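Local coordinates for pyoverdine biosynthesis protein PvcB (Pseudomonas aeruginosa, PDB 3EAT) that takes part in paerucumarin biosynthesis, probably catalysing the iron(II)- and 2-oxoglutarate-dependent oxidation of tyrosine isonitrile, at residues E81-P86 with H278-P283; Y117-P122 with P288-D293; S165-R170 with R178-I183. All blocks are in the same frame, centred on the assembly; numbering follows the deposited sequence.

Interaction 1 of 3, residues E81-P86 with H278-P283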
# COMPACT_ATOMS: atom_id res chain seq x y z
N GLU A 81 -8.96 9.33 -9.51
CA GLU A 81 -9.62 10.23 -10.45
C GLU A 81 -11.12 10.29 -10.25
O GLU A 81 -11.85 9.28 -10.39
CB GLU A 81 -9.19 10.10 -11.92
CG GLU A 81 -9.47 8.82 -12.60
CD GLU A 81 -9.48 8.96 -14.11
OE1 GLU A 81 -9.93 10.00 -14.64
OE2 GLU A 81 -9.06 8.00 -14.78
N VAL A 82 -11.57 11.49 -9.90
CA VAL A 82 -12.98 11.75 -9.68
C VAL A 82 -13.69 11.53 -11.02
O VAL A 82 -13.17 11.94 -12.05
CB VAL A 82 -13.20 13.18 -9.15
CG1 VAL A 82 -14.66 13.52 -9.05
CG2 VAL A 82 -12.50 13.36 -7.80
N MET A 83 -14.82 10.83 -10.99
CA MET A 83 -15.70 10.76 -12.14
C MET A 83 -16.66 11.95 -12.07
O MET A 83 -17.54 12.00 -11.21
CB MET A 83 -16.48 9.44 -12.14
CG MET A 83 -17.50 9.36 -13.25
SD MET A 83 -18.61 7.94 -13.14
CE MET A 83 -17.63 6.76 -14.00
N LEU A 84 -16.46 12.92 -12.97
CA LEU A 84 -17.26 14.15 -12.97
C LEU A 84 -18.63 13.96 -13.61
O LEU A 84 -18.79 13.21 -14.57
CB LEU A 84 -16.50 15.29 -13.66
CG LEU A 84 -15.23 15.75 -12.93
CD1 LEU A 84 -14.45 16.77 -13.76
CD2 LEU A 84 -15.55 16.29 -11.54
N TRP A 85 -19.61 14.64 -13.04
CA TRP A 85 -20.94 14.74 -13.61
C TRP A 85 -21.13 16.18 -14.09
O TRP A 85 -20.29 17.04 -13.81
CB TRP A 85 -21.98 14.42 -12.54
CG TRP A 85 -22.03 12.98 -12.11
CD1 TRP A 85 -21.16 12.35 -11.27
CD2 TRP A 85 -23.01 12.01 -12.49
NE1 TRP A 85 -21.53 11.04 -11.10
CE2 TRP A 85 -22.66 10.80 -11.84
CE3 TRP A 85 -24.15 12.03 -13.31
CZ2 TRP A 85 -23.41 9.62 -11.98
CZ3 TRP A 85 -24.89 10.87 -13.45
CH2 TRP A 85 -24.52 9.68 -12.79
N PRO A 86 -22.23 16.47 -14.80
CA PRO A 86 -22.51 17.87 -15.14
C PRO A 86 -22.52 18.82 -13.93
O PRO A 86 -22.11 19.97 -14.05
CB PRO A 86 -23.88 17.80 -15.82
CG PRO A 86 -23.92 16.40 -16.41
CD PRO A 86 -23.25 15.55 -15.37
N HIS A 278 -18.01 9.99 -6.82
CA HIS A 278 -17.65 8.76 -7.53
C HIS A 278 -16.19 8.80 -7.92
O HIS A 278 -15.68 9.85 -8.28
CB HIS A 278 -18.46 8.62 -8.82
CG HIS A 278 -19.80 7.98 -8.62
ND1 HIS A 278 -20.93 8.42 -9.26
CD2 HIS A 278 -20.18 6.94 -7.85
CE1 HIS A 278 -21.96 7.66 -8.92
NE2 HIS A 278 -21.53 6.76 -8.05
N ILE A 279 -15.52 7.64 -7.85
CA ILE A 279 -14.10 7.55 -8.19
C ILE A 279 -13.97 6.52 -9.26
O ILE A 279 -14.52 5.43 -9.14
CB ILE A 279 -13.22 7.18 -6.98
CG1 ILE A 279 -13.53 8.07 -5.77
CG2 ILE A 279 -11.71 7.22 -7.36
CD1 ILE A 279 -12.95 9.45 -5.83
N HIS A 280 -13.27 6.88 -10.33
CA HIS A 280 -13.02 5.96 -11.45
C HIS A 280 -12.16 4.77 -11.04
O HIS A 280 -11.30 4.88 -10.15
CB HIS A 280 -12.28 6.69 -12.56
CG HIS A 280 -13.18 7.45 -13.48
ND1 HIS A 280 -14.15 6.84 -14.25
CD2 HIS A 280 -13.23 8.77 -13.79
CE1 HIS A 280 -14.76 7.75 -14.99
NE2 HIS A 280 -14.22 8.93 -14.72
N ALA A 281 -12.37 3.65 -11.72
CA ALA A 281 -11.41 2.54 -11.75
C ALA A 281 -10.07 3.02 -12.31
O ALA A 281 -9.98 4.13 -12.88
CB ALA A 281 -11.95 1.39 -12.58
N GLU A 282 -9.03 2.20 -12.17
CA GLU A 282 -7.69 2.60 -12.59
C GLU A 282 -7.16 1.67 -13.66
O GLU A 282 -6.63 0.61 -13.33
CB GLU A 282 -6.72 2.54 -11.43
CG GLU A 282 -7.01 3.46 -10.31
CD GLU A 282 -6.00 3.28 -9.21
OE1 GLU A 282 -4.87 3.77 -9.39
OE2 GLU A 282 -6.33 2.66 -8.18
N PRO A 283 -7.28 2.06 -14.94
CA PRO A 283 -7.80 3.35 -15.41
C PRO A 283 -9.32 3.29 -15.53
O PRO A 283 -9.91 2.25 -15.22
CB PRO A 283 -7.13 3.51 -16.78
CG PRO A 283 -6.94 2.09 -17.29
CD PRO A 283 -6.88 1.18 -16.06
O HOH W 1 -9.20 6.62 -9.91
O HOH W 2 -18.73 12.26 -8.70
O HOH W 3 -14.89 12.04 -15.20
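Beside the presumed iron site of this TauD/TfdA-family oxygenase, whose core is the double-stranded beta-helix of the cupin clan, M83 and W85 of the loop after helix 69-79 meet H278 and H280 on the long strand 272-286. A single bridge between V82 and I279 pins the loop to the strand. H280 N bonds to E81 O at 2.8 Å, and M83 N to H278 O at 3.0 Å. V82 and I279 turn their side chains to helix 69-79, whereas M83, H278 and H280 face across the contact. M83 CB sits over one face of H280, 3.6 Å from the ring centroid, as a CH-pi contact. With CG anti to its own nitrogen (chi1 175°), M83 carries that atom alongside the ring, 3.6 Å from H280 NE2. The same side chain packs on T120 and P122 of the neighbouring strand. W85 meets H278 rim to rim, with the planes 30° apart: NE1 donates to H278 ND1 at 3.3 Å, each atom lying close to the plane of the other ring. The other ring nitrogen, H278 NE2, is hydrogen-bonded to D114, a probable iron ligand; the two bonds together probably fix the rotation of the H278 ring, which would lie in the second shell of the iron. At the outer end E81 CG lies 3.5 Å from H280 CB. A water in the plane of the H280 ring lies 3.2 Å from H280 NE2 and accepts from L84 N at 2.9 Å.

Interaction 2 of 3, residues Y117-P122 with P288-D293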
# COMPACT_ATOMS: atom_id res chain seq x y z
N TYR A 117 -26.14 2.69 -16.65
CA TYR A 117 -26.49 3.34 -17.91
C TYR A 117 -25.45 4.34 -18.41
O TYR A 117 -25.70 5.07 -19.36
CB TYR A 117 -27.84 4.06 -17.79
CG TYR A 117 -29.00 3.15 -17.45
CD1 TYR A 117 -29.47 2.22 -18.36
CD2 TYR A 117 -29.62 3.24 -16.21
CE1 TYR A 117 -30.53 1.39 -18.05
CE2 TYR A 117 -30.69 2.41 -15.88
CZ TYR A 117 -31.14 1.49 -16.81
OH TYR A 117 -32.20 0.67 -16.50
N LEU A 118 -24.28 4.38 -17.75
CA LEU A 118 -23.25 5.34 -18.11
C LEU A 118 -22.23 4.76 -19.08
O LEU A 118 -22.15 3.54 -19.26
CB LEU A 118 -22.53 5.89 -16.86
CG LEU A 118 -23.33 6.53 -15.72
CD1 LEU A 118 -22.35 7.08 -14.68
CD2 LEU A 118 -24.28 7.63 -16.20
N GLU A 119 -21.46 5.63 -19.71
CA GLU A 119 -20.42 5.21 -20.63
C GLU A 119 -19.27 4.55 -19.85
O GLU A 119 -18.67 3.57 -20.32
CB GLU A 119 -19.93 6.41 -21.45
CG GLU A 119 -18.68 6.17 -22.31
CD GLU A 119 -18.86 5.10 -23.38
OE1 GLU A 119 -20.02 4.87 -23.83
OE2 GLU A 119 -17.84 4.48 -23.78
N THR A 120 -18.98 5.09 -18.67
CA THR A 120 -17.96 4.53 -17.79
C THR A 120 -18.51 4.28 -16.37
O THR A 120 -19.30 5.07 -15.86
CB THR A 120 -16.68 5.39 -17.75
OG1 THR A 120 -16.98 6.66 -17.15
CG2 THR A 120 -16.13 5.62 -19.15
N VAL A 121 -18.08 3.18 -15.74
CA VAL A 121 -18.57 2.74 -14.42
C VAL A 121 -17.57 3.08 -13.31
O VAL A 121 -16.39 2.69 -13.39
CB VAL A 121 -18.82 1.21 -14.40
CG1 VAL A 121 -19.29 0.74 -13.02
CG2 VAL A 121 -19.84 0.83 -15.48
N PRO A 122 -18.01 3.79 -12.25
CA PRO A 122 -17.05 4.13 -11.20
C PRO A 122 -16.74 2.93 -10.30
O PRO A 122 -17.62 2.09 -10.07
CB PRO A 122 -17.77 5.23 -10.43
CG PRO A 122 -19.21 4.91 -10.57
CD PRO A 122 -19.37 4.29 -11.94
N PRO A 288 -19.12 -2.38 -19.57
CA PRO A 288 -19.23 -3.55 -20.46
C PRO A 288 -20.68 -3.97 -20.78
O PRO A 288 -20.88 -4.93 -21.52
CB PRO A 288 -18.52 -4.66 -19.67
CG PRO A 288 -18.66 -4.26 -18.24
CD PRO A 288 -18.71 -2.75 -18.21
N HIS A 289 -21.65 -3.24 -20.24
CA HIS A 289 -23.06 -3.66 -20.24
C HIS A 289 -24.03 -2.70 -20.96
O HIS A 289 -25.21 -3.04 -21.19
CB HIS A 289 -23.54 -3.83 -18.79
CG HIS A 289 -22.80 -4.89 -18.03
ND1 HIS A 289 -22.43 -4.73 -16.71
CD2 HIS A 289 -22.35 -6.11 -18.40
CE1 HIS A 289 -21.80 -5.81 -16.30
NE2 HIS A 289 -21.73 -6.66 -17.31
N LEU A 290 -23.54 -1.51 -21.29
CA LEU A 290 -24.33 -0.50 -22.00
C LEU A 290 -24.59 -0.95 -23.44
O LEU A 290 -23.68 -1.41 -24.12
CB LEU A 290 -23.59 0.84 -21.99
CG LEU A 290 -24.22 2.10 -22.60
CD1 LEU A 290 -25.42 2.57 -21.77
CD2 LEU A 290 -23.18 3.21 -22.70
N GLN A 291 -25.84 -0.84 -23.88
CA GLN A 291 -26.17 -1.10 -25.30
C GLN A 291 -25.79 0.11 -26.15
O GLN A 291 -26.29 1.22 -25.93
CB GLN A 291 -27.65 -1.47 -25.49
CG GLN A 291 -28.20 -2.53 -24.50
CD GLN A 291 -27.76 -3.97 -24.80
OE1 GLN A 291 -26.58 -4.24 -25.03
NE2 GLN A 291 -28.73 -4.89 -24.78
N ARG A 292 -24.89 -0.12 -27.09
CA ARG A 292 -24.39 0.94 -27.98
C ARG A 292 -24.91 0.75 -29.41
O ARG A 292 -24.80 1.66 -30.24
CB ARG A 292 -22.86 0.96 -27.95
CG ARG A 292 -22.30 1.10 -26.54
CD ARG A 292 -20.87 0.54 -26.40
NE ARG A 292 -20.45 0.34 -25.00
CZ ARG A 292 -20.19 1.32 -24.14
NH1 ARG A 292 -20.30 2.59 -24.51
NH2 ARG A 292 -19.81 1.05 -22.91
N ASP A 293 -25.50 -0.42 -29.67
CA ASP A 293 -26.10 -0.76 -30.97
C ASP A 293 -27.48 -0.11 -31.13
O ASP A 293 -27.65 1.09 -30.89
CB ASP A 293 -26.20 -2.28 -31.15
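E119 carries its CG anti to the backbone N (chi1 171°) and then bends sharply at chi2 (62°), which folds its carboxylate back to R292, whose own chain runs extended from CG to NE. The two side chains cross at about a right angle, with carboxylate and guanidinium planes 70° apart. E119 OE1 arrives at the guanidinium edge and forms a salt bridge with R292 NH1; the modelled separation of 2.4 Å is so short that the exact distance is doubtful. R292 NH2 turns to the backbone oxygen of N287, giving the guanidinium a second hold, and R286 also comes near, a like charge that the glutamate would be expected to offset. The L290 methyls pack against the carbonyl oxygens of Y117 and L118 and beside the E119 carboxylate: CD1 of L290 lies 3.5 Å from Y117 O, and CD2 3.6 Å from L118 O and 3.7 Å from E119 OE1. L290 CB lies 3.9 Å above one face of the R292 guanidinium. The contact sits where the C-terminal tail leaves the main sheet of the cupin-type core: V121 still bonds to L285 on strand 272-286, and E119 to N287 just past its end, after which the tail passes to strand 178-182, bonding through H289 and Q291. N287 marks the departure, its ND2 bonded to L118 O and its OD1 to H289 N.

Interaction 3 of 3, residues S165-R170 with R178-I183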
# COMPACT_ATOMS: atom_id res chain seq x y z
N SER A 165 -29.83 -13.62 -17.11
CA SER A 165 -29.31 -12.45 -17.79
C SER A 165 -30.34 -11.33 -17.63
O SER A 165 -31.52 -11.55 -17.89
CB SER A 165 -29.11 -12.77 -19.26
OG SER A 165 -27.98 -12.12 -19.77
N GLY A 166 -29.91 -10.16 -17.19
CA GLY A 166 -30.83 -9.04 -16.97
C GLY A 166 -30.82 -8.06 -18.12
O GLY A 166 -29.77 -7.79 -18.69
N ARG A 167 -32.01 -7.57 -18.49
CA ARG A 167 -32.15 -6.49 -19.49
C ARG A 167 -32.90 -5.32 -18.88
O ARG A 167 -34.02 -5.48 -18.39
CB ARG A 167 -32.86 -6.97 -20.75
CG ARG A 167 -31.96 -7.13 -21.98
CD ARG A 167 -32.59 -8.03 -23.07
NE ARG A 167 -33.97 -7.67 -23.40
CZ ARG A 167 -35.06 -8.38 -23.10
NH1 ARG A 167 -34.96 -9.53 -22.45
NH2 ARG A 167 -36.26 -7.95 -23.45
N TYR A 168 -32.27 -4.15 -18.92
CA TYR A 168 -32.77 -3.00 -18.19
C TYR A 168 -32.95 -1.79 -19.09
O TYR A 168 -32.17 -1.59 -20.04
CB TYR A 168 -31.84 -2.67 -17.01
CG TYR A 168 -31.44 -3.88 -16.20
CD1 TYR A 168 -32.33 -4.47 -15.31
CD2 TYR A 168 -30.18 -4.47 -16.35
CE1 TYR A 168 -31.98 -5.60 -14.57
CE2 TYR A 168 -29.82 -5.59 -15.61
CZ TYR A 168 -30.72 -6.15 -14.72
OH TYR A 168 -30.38 -7.26 -13.99
N GLN A 169 -33.98 -1.00 -18.79
CA GLN A 169 -34.31 0.25 -19.49
C GLN A 169 -34.86 1.26 -18.48
O GLN A 169 -35.58 0.88 -17.54
CB GLN A 169 -35.34 -0.02 -20.60
CG GLN A 169 -35.58 1.17 -21.55
CD GLN A 169 -35.97 0.74 -22.97
OE1 GLN A 169 -36.65 -0.28 -23.16
NE2 GLN A 169 -35.55 1.52 -23.97
N ARG A 170 -34.52 2.53 -18.67
CA ARG A 170 -35.04 3.62 -17.83
C ARG A 170 -35.79 4.70 -18.63
O ARG A 170 -36.59 4.41 -19.53
CB ARG A 170 -33.94 4.24 -16.97
CG ARG A 170 -32.96 5.16 -17.72
CD ARG A 170 -32.01 5.87 -16.75
NE ARG A 170 -32.72 6.61 -15.70
CZ ARG A 170 -32.14 7.35 -14.75
NH1 ARG A 170 -30.82 7.46 -14.68
NH2 ARG A 170 -32.90 7.98 -13.85
N ARG A 178 -30.39 1.79 -22.39
CA ARG A 178 -30.56 0.34 -22.21
C ARG A 178 -29.26 -0.35 -21.79
O ARG A 178 -28.18 -0.04 -22.30
CB ARG A 178 -31.10 -0.32 -23.49
CG ARG A 178 -32.56 -0.00 -23.85
CD ARG A 178 -32.95 -0.58 -25.22
NE ARG A 178 -31.99 -0.24 -26.28
CZ ARG A 178 -31.11 -1.09 -26.82
NH1 ARG A 178 -31.06 -2.36 -26.42
NH2 ARG A 178 -30.27 -0.68 -27.76
N SER A 179 -29.38 -1.30 -20.87
CA SER A 179 -28.22 -2.03 -20.37
C SER A 179 -28.52 -3.50 -20.12
O SER A 179 -29.58 -3.86 -19.61
CB SER A 179 -27.73 -1.38 -19.07
OG SER A 179 -26.33 -1.52 -18.97
N ALA A 180 -27.57 -4.36 -20.48
CA ALA A 180 -27.73 -5.80 -20.28
C ALA A 180 -26.49 -6.44 -19.63
O ALA A 180 -25.37 -6.22 -20.10
CB ALA A 180 -28.07 -6.50 -21.60
N ALA A 181 -26.72 -7.23 -18.58
CA ALA A 181 -25.64 -7.96 -17.90
C ALA A 181 -26.06 -9.36 -17.49
O ALA A 181 -27.19 -9.55 -17.04
CB ALA A 181 -25.16 -7.18 -16.66
N PRO A 182 -25.13 -10.34 -17.58
CA PRO A 182 -25.41 -11.62 -16.92
C PRO A 182 -25.58 -11.40 -15.40
O PRO A 182 -24.96 -10.50 -14.83
CB PRO A 182 -24.15 -12.46 -17.18
CG PRO A 182 -23.42 -11.77 -18.30
CD PRO A 182 -23.82 -10.32 -18.25
N ILE A 183 -26.43 -12.20 -14.76
CA ILE A 183 -26.61 -12.11 -13.32
C ILE A 183 -25.30 -12.47 -12.61
O ILE A 183 -24.88 -11.78 -11.68
CB ILE A 183 -27.75 -13.03 -12.83
CG1 ILE A 183 -29.11 -12.57 -13.38
CG2 ILE A 183 -27.74 -13.15 -11.30
CD1 ILE A 183 -29.64 -11.25 -12.81
O HOH W 4 -28.08 -8.47 -14.75
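Q169 and R178 lie side by side and point the same way, the amide of Q169 turned 68° from the plane of the guanidinium. They touch through the aliphatic part of the arginine, with Q169 NE2 3.4 Å from R178 CG. Further along this face R167 CG meets A180 CB at 4.0 Å, while the R167 guanidinium leads off to a salt bridge with D217. On the other face Y168, its CG beside the backbone N (chi1 -46°), lays its ring back along its own strand, so that G166 C sits 3.6 Å above the ring plane; glycine has no side chain to obstruct it. Strands 165-169 and 178-182 form an antiparallel beta hairpin, 169° between their directions, in a three-stranded sheet completed by strand 214-217. G166 with A181 and Y168 with S179 are the hydrogen-bonded pairs, each joined by two backbone bonds; G166 N to A181 O and Y168 N to S179 O are both 2.8 Å. A181 O has a further partner: a water in the plane of the Y168 ring donates to it at 2.7 Å and accepts from Y168 OH. That hydroxyl is also bonded to C198 N, and S179 OG to M116 O.

In the fold
Following the chain, residues 81-86 come first, after helix 69-79; strand 272-286 returns to them, closing the long loop of interaction 1. Residues 117-122, entering strand 120-131, lie within that loop but meet the C-terminal tail beyond it, closing a second loop that crosses the first. Interaction 3 is a local hairpin nested inside both. Interactions 1 and 2 meet on adjacent strands of the main sheet, where H280 packs against T120. The tail links interactions 2 and 3: H289 O lies 2.8 Å from A180 N, and Y117 OH packs on Y168 CB. Interaction 1 does not touch interaction 3; their nearest atoms are about 7 Å apart.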